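Local coordinates for putative non-ribosomal peptide synthetase (Actinomadura parvosata subsp. kistnae, PDB 6M7L), which is a putative non-ribosomal peptide synthetase component with a condensation-domain fold, probably serving in the assembly of a peptide made without the ribosome, at residues 23-28 / 189-194; 242-247 / 405-410; 296-301 / 314-319; 351-356 / 367-372. All coordinates share one frame; numbering follows the deposited sequence.

Interaction 1: 23-28 / 189-194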
# COMPACT_ATOMS: atom_id res chain seq x y z
N PRO A 23 -5.57 -26.71 18.94
CA PRO A 23 -6.35 -27.15 17.78
C PRO A 23 -5.96 -26.41 16.51
O PRO A 23 -5.39 -25.32 16.54
CB PRO A 23 -7.79 -26.81 18.19
CG PRO A 23 -7.64 -25.65 19.10
CD PRO A 23 -6.36 -25.90 19.87
N VAL A 24 -6.29 -27.03 15.39
CA VAL A 24 -6.16 -26.40 14.09
C VAL A 24 -7.54 -25.90 13.67
O VAL A 24 -8.54 -26.13 14.35
CB VAL A 24 -5.55 -27.35 13.03
CG1 VAL A 24 -4.27 -27.97 13.55
CG2 VAL A 24 -6.56 -28.42 12.64
N THR A 25 -7.59 -25.19 12.55
CA THR A 25 -8.84 -24.67 12.02
C THR A 25 -9.40 -25.60 10.95
O THR A 25 -8.73 -26.53 10.48
CB THR A 25 -8.64 -23.26 11.46
OG1 THR A 25 -7.78 -23.31 10.32
CG2 THR A 25 -8.03 -22.35 12.52
N ALA A 26 -10.65 -25.33 10.56
CA ALA A 26 -11.28 -26.12 9.51
C ALA A 26 -10.49 -26.02 8.21
O ALA A 26 -10.28 -27.04 7.53
CB ALA A 26 -12.72 -25.65 9.29
N ARG A 27 -10.03 -24.82 7.85
CA ARG A 27 -9.21 -24.67 6.66
C ARG A 27 -7.88 -25.38 6.82
O ARG A 27 -7.43 -26.07 5.89
CB ARG A 27 -8.99 -23.19 6.35
CG ARG A 27 -7.95 -22.96 5.28
CD ARG A 27 -8.12 -21.63 4.59
NE ARG A 27 -7.48 -21.65 3.28
CZ ARG A 27 -8.07 -22.08 2.17
NH1 ARG A 27 -7.42 -22.08 1.02
NH2 ARG A 27 -9.33 -22.51 2.22
N GLN A 28 -7.23 -25.24 7.97
CA GLN A 28 -5.99 -25.96 8.22
C GLN A 28 -6.21 -27.46 8.15
O GLN A 28 -5.36 -28.20 7.62
CB GLN A 28 -5.42 -25.58 9.59
CG GLN A 28 -4.82 -24.20 9.65
CD GLN A 28 -4.22 -23.90 11.00
OE1 GLN A 28 -4.86 -24.13 12.03
NE2 GLN A 28 -2.99 -23.40 11.01
N ASP A 189 -4.58 -17.87 18.76
CA ASP A 189 -5.80 -17.26 19.27
C ASP A 189 -6.95 -17.42 18.29
O ASP A 189 -8.10 -17.59 18.69
CB ASP A 189 -5.55 -15.78 19.58
CG ASP A 189 -4.54 -15.57 20.69
OD1 ASP A 189 -3.33 -15.49 20.39
OD2 ASP A 189 -4.96 -15.49 21.87
N TYR A 190 -6.66 -17.36 16.99
CA TYR A 190 -7.71 -17.52 15.99
C TYR A 190 -8.20 -18.96 15.93
O TYR A 190 -9.39 -19.21 15.71
CB TYR A 190 -7.23 -17.06 14.62
CG TYR A 190 -8.34 -16.97 13.59
CD1 TYR A 190 -9.11 -15.82 13.47
CD2 TYR A 190 -8.63 -18.05 12.76
CE1 TYR A 190 -10.13 -15.74 12.54
CE2 TYR A 190 -9.65 -17.97 11.83
CZ TYR A 190 -10.39 -16.81 11.73
OH TYR A 190 -11.41 -16.73 10.80
N ALA A 191 -7.30 -19.92 16.12
CA ALA A 191 -7.70 -21.33 16.10
C ALA A 191 -8.60 -21.66 17.28
O ALA A 191 -9.59 -22.39 17.13
CB ALA A 191 -6.47 -22.23 16.09
N LEU A 192 -8.28 -21.13 18.46
CA LEU A 192 -9.14 -21.33 19.62
C LEU A 192 -10.46 -20.60 19.46
O LEU A 192 -11.52 -21.12 19.82
CB LEU A 192 -8.42 -20.87 20.89
CG LEU A 192 -7.07 -21.51 21.20
CD1 LEU A 192 -6.33 -20.71 22.26
CD2 LEU A 192 -7.25 -22.94 21.65
N TRP A 193 -10.42 -19.37 18.93
CA TRP A 193 -11.65 -18.63 18.67
C TRP A 193 -12.56 -19.38 17.71
O TRP A 193 -13.79 -19.35 17.85
CB TRP A 193 -11.33 -17.24 18.12
CG TRP A 193 -12.53 -16.47 17.65
CD1 TRP A 193 -13.34 -15.67 18.39
CD2 TRP A 193 -13.06 -16.45 16.31
NE1 TRP A 193 -14.34 -15.14 17.61
CE2 TRP A 193 -14.19 -15.60 16.33
CE3 TRP A 193 -12.69 -17.05 15.11
CZ2 TRP A 193 -14.95 -15.35 15.18
CZ3 TRP A 193 -13.45 -16.80 13.97
CH2 TRP A 193 -14.56 -15.96 14.02
N GLU A 194 -11.97 -20.06 16.72
CA GLU A 194 -12.78 -20.87 15.83
C GLU A 194 -13.31 -22.11 16.54
O GLU A 194 -14.46 -22.51 16.32
CB GLU A 194 -11.99 -21.27 14.58
CG GLU A 194 -12.78 -22.13 13.61
CD GLU A 194 -12.10 -22.28 12.26
OE1 GLU A 194 -11.20 -21.47 11.96
OE2 GLU A 194 -12.47 -23.21 11.51
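Thr-25 CG2 approaches the Tyr-190 ring at its edge, near the ring plane and 4.3 Å from CD2. One face of that ring carries Trp-193 CE3 of the same helix turn, displaced toward the rim, and Phe-315 meets the tyrosine edge-to-face from elsewhere in the chain. The second flat group is the Glu-194 carboxylate. Ala-26 N donates to its OE2 over 3.0 Å; the bond is nearly straight at the hydrogen (166°), but the donor stands above the carboxylate plane, 46° out of it. The other oxygen, OE1, lies 3.2 Å from Thr-25 CB and also touches CG2, the two side chains crossing at about a right angle. Glu-194 gets there by an extended chain, CG anti to the backbone N (chi1 179°), running from helix 187-196 to the start of helix 26-34. That start is a capping box: Gln-28 N gives its hydrogen to Thr-25 OG1 (3.1 Å), and Thr-25 N returns one to Gln-28 OE1 (3.0 Å), in the carbonyl plane and on a lone pair. Farther along, Ala-191 CB packs against the carbonyl oxygen of Pro-23, and Leu-192 CD2 reaches the proline ring at CD (3.6 Å). Pro-352 touches the side chains of both Ala-26 and Glu-194. Two amides at the start of helix 26-34 are thus satisfied by side chains, that of Gln-28 by Thr-25 OG1 and that of Ala-26 by Glu-194 OE2; the positive end of the helix dipole would probably stabilise the negative charge of the carboxylate.

Interaction 2: 242-247 / 405-410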
# COMPACT_ATOMS: atom_id res chain seq x y z
N PRO A 242 -4.84 -35.25 -9.16
CA PRO A 242 -4.76 -33.96 -9.85
C PRO A 242 -3.33 -33.45 -9.91
O PRO A 242 -2.47 -33.82 -9.10
CB PRO A 242 -5.62 -33.05 -8.98
CG PRO A 242 -5.39 -33.59 -7.61
CD PRO A 242 -5.30 -35.09 -7.77
N SER A 243 -3.08 -32.59 -10.89
CA SER A 243 -1.85 -31.81 -10.90
C SER A 243 -2.05 -30.43 -10.29
O SER A 243 -1.08 -29.84 -9.80
CB SER A 243 -1.32 -31.66 -12.33
OG SER A 243 -2.17 -30.83 -13.10
N ARG A 244 -3.28 -29.93 -10.29
CA ARG A 244 -3.63 -28.59 -9.81
C ARG A 244 -2.89 -27.50 -10.57
O ARG A 244 -2.74 -26.38 -10.07
CB ARG A 244 -3.38 -28.45 -8.31
CG ARG A 244 -3.95 -29.58 -7.46
CD ARG A 244 -4.19 -29.11 -6.04
NE ARG A 244 -4.43 -30.21 -5.12
CZ ARG A 244 -3.53 -30.70 -4.28
NH1 ARG A 244 -2.31 -30.17 -4.24
NH2 ARG A 244 -3.83 -31.70 -3.48
N ARG A 245 -2.41 -27.80 -11.78
CA ARG A 245 -1.74 -26.81 -12.60
C ARG A 245 -2.76 -25.88 -13.23
O ARG A 245 -3.78 -26.33 -13.78
CB ARG A 245 -0.89 -27.48 -13.68
CG ARG A 245 0.29 -28.22 -13.10
CD ARG A 245 1.03 -29.04 -14.13
NE ARG A 245 1.93 -29.98 -13.47
CZ ARG A 245 3.13 -29.65 -12.99
NH1 ARG A 245 3.88 -30.57 -12.40
NH2 ARG A 245 3.57 -28.41 -13.11
N ALA A 246 -2.50 -24.58 -13.16
CA ALA A 246 -3.42 -23.57 -13.65
C ALA A 246 -2.73 -22.73 -14.72
O ALA A 246 -1.61 -22.25 -14.51
CB ALA A 246 -3.91 -22.67 -12.51
N GLY A 247 -3.40 -22.56 -15.86
CA GLY A 247 -3.08 -21.52 -16.80
C GLY A 247 -4.08 -20.39 -16.69
O GLY A 247 -4.98 -20.39 -15.85
N ALA A 405 -1.32 -22.91 -7.96
CA ALA A 405 -2.00 -24.19 -7.95
C ALA A 405 -3.38 -24.03 -7.34
O ALA A 405 -3.55 -23.35 -6.32
CB ALA A 405 -1.18 -25.22 -7.16
N MET A 406 -4.38 -24.63 -7.98
CA MET A 406 -5.75 -24.50 -7.51
C MET A 406 -6.49 -25.81 -7.72
O MET A 406 -6.10 -26.65 -8.54
CB MET A 406 -6.49 -23.36 -8.23
CG MET A 406 -6.75 -23.61 -9.71
SD MET A 406 -7.74 -22.30 -10.44
CE MET A 406 -8.13 -23.00 -12.04
N GLU A 407 -7.57 -25.98 -6.95
CA GLU A 407 -8.46 -27.12 -7.12
C GLU A 407 -9.62 -26.83 -8.05
O GLU A 407 -10.26 -27.76 -8.53
CB GLU A 407 -9.02 -27.57 -5.76
CG GLU A 407 -7.97 -27.85 -4.71
CD GLU A 407 -8.59 -28.32 -3.41
OE1 GLU A 407 -9.10 -29.46 -3.38
OE2 GLU A 407 -8.59 -27.54 -2.44
N LEU A 408 -9.90 -25.55 -8.30
CA LEU A 408 -11.01 -25.18 -9.15
C LEU A 408 -10.70 -25.51 -10.61
O LEU A 408 -9.54 -25.65 -11.01
CB LEU A 408 -11.31 -23.69 -9.01
CG LEU A 408 -11.61 -23.22 -7.58
CD1 LEU A 408 -11.32 -21.73 -7.45
CD2 LEU A 408 -13.05 -23.52 -7.22
N ASP A 409 -11.76 -25.66 -11.40
CA ASP A 409 -11.59 -25.80 -12.84
C ASP A 409 -11.42 -24.44 -13.50
O ASP A 409 -10.64 -24.29 -14.44
CB ASP A 409 -12.78 -26.53 -13.45
CG ASP A 409 -13.13 -27.80 -12.70
OD1 ASP A 409 -12.24 -28.34 -12.01
OD2 ASP A 409 -14.28 -28.25 -12.80
N LEU A 410 -12.16 -23.44 -13.02
CA LEU A 410 -12.15 -22.11 -13.59
C LEU A 410 -12.20 -21.08 -12.47
O LEU A 410 -12.97 -21.23 -11.51
CB LEU A 410 -13.33 -21.91 -14.54
CG LEU A 410 -13.35 -22.84 -15.76
CD1 LEU A 410 -14.73 -22.86 -16.40
CD2 LEU A 410 -12.29 -22.41 -16.76
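Arg-244 O is the polar atom on which this contact turns. Met-406 N donates to it over 3.2 Å, with 151° at the hydrogen, from a position tilted 20° out of the carbonyl plane; Ala-405 CA adds a CH...O approach to the same oxygen. A positive phi of 59° at Arg-244 marks a bend in the chain just before strand 246-253. From there the side chain comes up beside the other segment: its CB sits 3.3 Å from Met-406 O, to which Arg-244 CA also makes a CH...O contact, and CD lies 4.2 Å from Glu-407 CG. The two charged ends do not meet (Arg-244 NE to Glu-407 OE1 5.0 Å); Glu-407 forms a salt bridge with Arg-30, while the guanidinium has weak bonds to the carbonyls of Leu-34 and Glu-42. Topologically, 405-410 is the path by which the chain returns from strand 395-399, in one sheet, to strand 410-418, in the other, a crossing between lobes characteristic of condensation domains. Segment 242-247 leads into 246-253, an outer strand of that second sheet. An apolar contact adds to this: Met-406 CG meets Ala-246 CB at 4.1 Å, with Val-432 of the neighbouring strand touching both side chains.

Interaction 3: 296-301 / 314-319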
# COMPACT_ATOMS: atom_id res chain seq x y z
N GLY A 296 -18.50 -19.99 -6.71
CA GLY A 296 -18.02 -19.54 -5.43
C GLY A 296 -17.20 -18.27 -5.59
O GLY A 296 -16.96 -17.80 -6.70
N THR A 297 -16.80 -17.71 -4.45
CA THR A 297 -15.92 -16.55 -4.45
C THR A 297 -15.07 -16.61 -3.20
O THR A 297 -15.53 -17.04 -2.14
CB THR A 297 -16.71 -15.24 -4.52
OG1 THR A 297 -15.81 -14.14 -4.66
CG2 THR A 297 -17.56 -15.03 -3.26
N ARG A 298 -13.81 -16.21 -3.33
CA ARG A 298 -12.89 -16.17 -2.20
C ARG A 298 -12.99 -14.81 -1.54
O ARG A 298 -12.75 -13.78 -2.18
CB ARG A 298 -11.45 -16.45 -2.63
CG ARG A 298 -10.52 -16.70 -1.45
CD ARG A 298 -9.06 -16.65 -1.85
NE ARG A 298 -8.63 -15.29 -2.15
CZ ARG A 298 -8.10 -14.46 -1.25
NH1 ARG A 298 -7.94 -14.85 0.00
NH2 ARG A 298 -7.73 -13.24 -1.61
N LEU A 299 -13.36 -14.80 -0.26
CA LEU A 299 -13.28 -13.54 0.46
C LEU A 299 -12.00 -13.50 1.28
O LEU A 299 -11.55 -14.53 1.79
CB LEU A 299 -14.48 -13.37 1.38
CG LEU A 299 -15.85 -13.39 0.70
CD1 LEU A 299 -16.97 -13.43 1.73
CD2 LEU A 299 -16.02 -12.19 -0.22
N PRO A 300 -11.37 -12.34 1.42
CA PRO A 300 -10.15 -12.26 2.24
C PRO A 300 -10.47 -12.34 3.72
O PRO A 300 -11.60 -12.67 4.11
CB PRO A 300 -9.55 -10.91 1.85
CG PRO A 300 -10.74 -10.09 1.46
CD PRO A 300 -11.71 -11.04 0.81
N ARG A 301 -9.49 -12.03 4.57
CA ARG A 301 -9.72 -12.02 6.01
C ARG A 301 -10.81 -11.01 6.36
O ARG A 301 -11.04 -10.04 5.64
CB ARG A 301 -8.43 -11.69 6.75
CG ARG A 301 -7.87 -10.32 6.44
CD ARG A 301 -6.43 -10.22 6.92
NE ARG A 301 -5.58 -11.21 6.26
CZ ARG A 301 -4.33 -11.47 6.60
NH1 ARG A 301 -3.76 -10.83 7.62
NH2 ARG A 301 -3.63 -12.38 5.93
N PRO A 314 -3.99 -18.54 7.43
CA PRO A 314 -4.96 -19.00 6.42
C PRO A 314 -6.34 -18.43 6.68
O PRO A 314 -7.28 -19.12 7.09
CB PRO A 314 -4.90 -20.52 6.59
CG PRO A 314 -4.60 -20.71 8.03
CD PRO A 314 -3.66 -19.60 8.40
N PHE A 315 -6.48 -17.13 6.44
CA PHE A 315 -7.73 -16.43 6.70
C PHE A 315 -8.67 -16.41 5.50
O PHE A 315 -9.75 -15.82 5.59
CB PHE A 315 -7.45 -14.98 7.14
CG PHE A 315 -6.58 -14.86 8.35
CD1 PHE A 315 -7.00 -15.34 9.58
CD2 PHE A 315 -5.34 -14.25 8.26
CE1 PHE A 315 -6.20 -15.22 10.70
CE2 PHE A 315 -4.53 -14.13 9.38
CZ PHE A 315 -4.96 -14.61 10.60
N SER A 316 -8.29 -17.04 4.39
CA SER A 316 -9.17 -17.12 3.23
C SER A 316 -10.50 -17.74 3.62
O SER A 316 -10.54 -18.83 4.21
CB SER A 316 -8.51 -17.94 2.12
OG SER A 316 -7.39 -17.27 1.57
N ARG A 317 -11.58 -17.04 3.31
CA ARG A 317 -12.93 -17.56 3.46
C ARG A 317 -13.53 -17.75 2.07
O ARG A 317 -13.43 -16.86 1.22
CB ARG A 317 -13.80 -16.63 4.29
CG ARG A 317 -13.41 -16.54 5.76
CD ARG A 317 -14.14 -15.39 6.43
NE ARG A 317 -13.81 -14.12 5.79
CZ ARG A 317 -14.58 -13.04 5.84
NH1 ARG A 317 -15.73 -13.06 6.49
NH2 ARG A 317 -14.20 -11.93 5.22
N TRP A 318 -14.14 -18.91 1.85
CA TRP A 318 -14.80 -19.21 0.59
C TRP A 318 -16.31 -19.23 0.79
O TRP A 318 -16.80 -19.67 1.83
CB TRP A 318 -14.31 -20.55 0.02
CG TRP A 318 -12.95 -20.45 -0.59
CD1 TRP A 318 -11.75 -20.64 0.04
CD2 TRP A 318 -12.64 -20.12 -1.95
NE1 TRP A 318 -10.72 -20.46 -0.85
CE2 TRP A 318 -11.24 -20.13 -2.08
CE3 TRP A 318 -13.42 -19.81 -3.07
CZ2 TRP A 318 -10.60 -19.86 -3.28
CZ3 TRP A 318 -12.78 -19.53 -4.27
CH2 TRP A 318 -11.38 -19.56 -4.36
N LEU A 319 -17.03 -18.75 -0.21
CA LEU A 319 -18.48 -18.58 -0.12
C LEU A 319 -19.13 -19.18 -1.35
O LEU A 319 -18.89 -18.72 -2.47
CB LEU A 319 -18.85 -17.10 0.02
CG LEU A 319 -20.15 -16.79 0.76
CD1 LEU A 319 -20.06 -17.31 2.19
CD2 LEU A 319 -20.43 -15.30 0.73
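Strands 292-299 and 317-324 pair antiparallel, their local axes 4.6 Å apart at 156°, and through Gly-296 the first is also bonded to strand 374-380 of the neighbouring sheet. The tight part lies where Arg-298 faces Trp-318, a non-hydrogen-bonded pair: Arg-298 CB stands 3.5 Å from the centroid of the indole six-membered ring and only 9° off its normal, a CH-pi contact over the face. CG follows toward CE2, and the chain then bends at chi3, bringing NH1 to Ser-316 OG at 2.9 Å, while NH2 pairs with Glu-156. On the other side of the sheet Leu-299 CD1 and Leu-319 CD2 meet at 4.1 Å, next to His-346. The flanking pairs, Thr-297 with Leu-319 and Leu-299 with Arg-317, each exchange two backbone hydrogen bonds.

Past Leu-299 the regular pairing stops; the loose, solvent side is at exposed Pro-300, whose ring makes no close contact with the other segment, and side-chain contacts replace backbone ones. The Arg-301 guanidinium lays one face over Phe-315 CD2, CZ 3.4 Å from that atom, yet the planes are 68° apart, so this is no stack. Its nitrogens bind Asp-154 and the carbonyls of Leu-308 and Met-311; Asp-154 probably occupies the place of the aspartate in the condensation-domain HHxxxDG motif, which is degenerate in this chain. Arg-317 holds Pro-300 O side-on, NH2 at 2.9 Å and NE at 3.1 Å, the oxygen in the guanidinium plane.

Interaction 4: 351-356 / 367-372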
# COMPACT_ATOMS: atom_id res chain seq x y z
N LEU A 351 -19.79 -20.04 9.53
CA LEU A 351 -19.43 -21.44 9.32
C LEU A 351 -18.35 -21.52 8.26
O LEU A 351 -18.57 -21.06 7.13
CB LEU A 351 -20.66 -22.24 8.90
CG LEU A 351 -20.42 -23.70 8.49
CD1 LEU A 351 -19.91 -24.51 9.66
CD2 LEU A 351 -21.70 -24.30 7.92
N PRO A 352 -17.17 -22.08 8.56
CA PRO A 352 -16.11 -22.13 7.55
C PRO A 352 -16.47 -23.04 6.40
O PRO A 352 -17.15 -24.06 6.57
CB PRO A 352 -14.90 -22.67 8.33
CG PRO A 352 -15.26 -22.50 9.78
CD PRO A 352 -16.75 -22.65 9.84
N PHE A 353 -16.01 -22.66 5.21
CA PHE A 353 -16.33 -23.44 4.01
C PHE A 353 -15.84 -24.87 4.13
O PHE A 353 -16.53 -25.81 3.71
CB PHE A 353 -15.72 -22.77 2.77
CG PHE A 353 -15.88 -23.58 1.52
CD1 PHE A 353 -17.10 -23.64 0.87
CD2 PHE A 353 -14.81 -24.29 1.00
CE1 PHE A 353 -17.25 -24.39 -0.28
CE2 PHE A 353 -14.95 -25.04 -0.15
CZ PHE A 353 -16.17 -25.08 -0.79
N GLU A 354 -14.65 -25.07 4.69
CA GLU A 354 -14.10 -26.41 4.82
C GLU A 354 -14.92 -27.27 5.78
O GLU A 354 -15.04 -28.48 5.58
CB GLU A 354 -12.64 -26.35 5.27
CG GLU A 354 -11.70 -25.74 4.24
CD GLU A 354 -11.78 -24.22 4.19
OE1 GLU A 354 -12.60 -23.63 4.93
OE2 GLU A 354 -11.02 -23.61 3.41
N ARG A 355 -15.49 -26.66 6.83
CA ARG A 355 -16.37 -27.42 7.71
C ARG A 355 -17.69 -27.74 7.03
O ARG A 355 -18.20 -28.86 7.14
CB ARG A 355 -16.60 -26.65 9.01
CG ARG A 355 -17.47 -27.41 10.01
CD ARG A 355 -16.89 -28.77 10.34
NE ARG A 355 -17.88 -29.67 10.92
CZ ARG A 355 -17.62 -30.90 11.35
NH1 ARG A 355 -18.59 -31.65 11.86
NH2 ARG A 355 -16.39 -31.39 11.27
N LEU A 356 -18.26 -26.76 6.32
CA LEU A 356 -19.47 -27.02 5.54
C LEU A 356 -19.24 -28.12 4.52
O LEU A 356 -20.12 -28.96 4.29
CB LEU A 356 -19.93 -25.73 4.85
CG LEU A 356 -21.04 -25.91 3.81
CD1 LEU A 356 -22.30 -26.47 4.45
CD2 LEU A 356 -21.34 -24.59 3.10
N THR A 367 -9.87 -34.41 -6.75
CA THR A 367 -9.73 -34.00 -8.14
C THR A 367 -10.89 -33.13 -8.61
O THR A 367 -10.89 -32.69 -9.77
CB THR A 367 -9.59 -35.23 -9.04
OG1 THR A 367 -9.04 -34.84 -10.30
CG2 THR A 367 -10.94 -35.89 -9.27
N ARG A 368 -11.87 -32.86 -7.75
CA ARG A 368 -12.94 -31.91 -8.03
C ARG A 368 -13.24 -31.14 -6.76
O ARG A 368 -13.47 -31.73 -5.70
CB ARG A 368 -14.21 -32.62 -8.54
CG ARG A 368 -15.36 -31.67 -8.83
CD ARG A 368 -16.45 -32.34 -9.63
NE ARG A 368 -17.17 -33.34 -8.85
CZ ARG A 368 -18.39 -33.16 -8.36
NH1 ARG A 368 -19.04 -32.03 -8.58
NH2 ARG A 368 -18.97 -34.13 -7.65
N HIS A 369 -13.24 -29.81 -6.86
CA HIS A 369 -13.43 -28.97 -5.69
C HIS A 369 -14.84 -29.13 -5.14
O HIS A 369 -15.80 -29.30 -5.91
CB HIS A 369 -13.15 -27.51 -6.04
CG HIS A 369 -13.06 -26.61 -4.84
ND1 HIS A 369 -14.14 -25.88 -4.37
CD2 HIS A 369 -12.02 -26.32 -4.02
CE1 HIS A 369 -13.76 -25.18 -3.31
NE2 HIS A 369 -12.48 -25.43 -3.08
N PRO A 370 -15.02 -29.10 -3.82
CA PRO A 370 -16.35 -29.29 -3.25
C PRO A 370 -17.30 -28.15 -3.56
O PRO A 370 -16.89 -26.99 -3.73
CB PRO A 370 -16.08 -29.38 -1.74
CG PRO A 370 -14.63 -29.74 -1.62
CD PRO A 370 -13.97 -29.07 -2.79
N ILE A 371 -18.59 -28.50 -3.65
CA ILE A 371 -19.71 -27.57 -3.77
C ILE A 371 -19.65 -26.75 -5.06
O ILE A 371 -20.64 -26.66 -5.79
CB ILE A 371 -19.80 -26.65 -2.54
CG1 ILE A 371 -19.91 -27.49 -1.27
CG2 ILE A 371 -21.00 -25.73 -2.66
CD1 ILE A 371 -20.07 -26.68 -0.00
N PHE A 372 -18.50 -26.13 -5.35
CA PHE A 372 -18.34 -25.39 -6.59
C PHE A 372 -16.99 -25.70 -7.20
O PHE A 372 -16.02 -26.02 -6.50
CB PHE A 372 -18.51 -23.87 -6.39
CG PHE A 372 -17.57 -23.28 -5.37
CD1 PHE A 372 -16.30 -22.86 -5.73
CD2 PHE A 372 -17.97 -23.13 -4.05
CE1 PHE A 372 -15.45 -22.32 -4.80
CE2 PHE A 372 -17.12 -22.58 -3.11
CZ PHE A 372 -15.85 -22.18 -3.49
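Phe-353, at the start of helix 353-360, makes the aromatic contacts. Its ring and that of His-369 are nearly parallel, 3° between planes, but meet rim to rim: Phe-353 CE2 is 3.4 Å from His-369 CE1, the centroids are 5.4 Å apart, and neither ring covers the other. Against Phe-372 the phenylalanine lies obliquely, planes at 42° and centroids 5.1 Å apart, with its CE1 nearest to Phe-372 CE2. With CG anti to the backbone N (chi1 174°), the far rim of Phe-353 (CE1, CZ, CE2) is what reaches the loop.

Aliphatic groups complete the apolar part. Ile-371 comes from the opposite direction and sets CD1 3.6 Å from Phe-353 CE1; the same methyl carbon touches Leu-356 CD2 at 3.9 Å, so one isoleucine tip joins residues one helical turn apart. Trp-215 of helix 207-218 also packs on Leu-356.

Of polar contacts, His-369 ND1 donates within the loop to Phe-372 O over 2.8 Å, the acceptor lying close to the imidazole plane, which would fix the rotation of the ring that Phe-353 meets. Between the segments, Pro-370 O lies at the edge of the Phe-353 ring, in its plane and 3.6 Å from CZ, where the slightly positive ring hydrogens would suit a carbonyl oxygen.

Together Phe-353, His-369 and Phe-372 make an aromatic cluster in a helix-loop-strand connection, in which the first turn of helix 353-360 packs back on the loop that leads into strand 374-380.

Overall arrangement
Interactions 2 and 4 are largely buried, whereas interactions 1 and 3 are partly exposed. Interaction 4 is mainly apolar and aromatic across its segments; interaction 2 rests on one backbone bond, CH...O contacts and a small apolar touch; interaction 1 relies on a carboxylate at a helix start, and interaction 3 on strand pairing with arginines. Interaction 3 touches all three others: Trp-318 meets Phe-372 and Phe-353 of interaction 4, Leu-408 of interaction 2 and Arg-27 of interaction 1. Helix 26-34 is shared, its Ala-26 and Arg-27 being met by segments of interactions 3 and 4. Interactions 1 and 2 do not touch, their centres about 26 Å apart. In sequence, interactions 3 and 4 are nested within the loop closed by interaction 2.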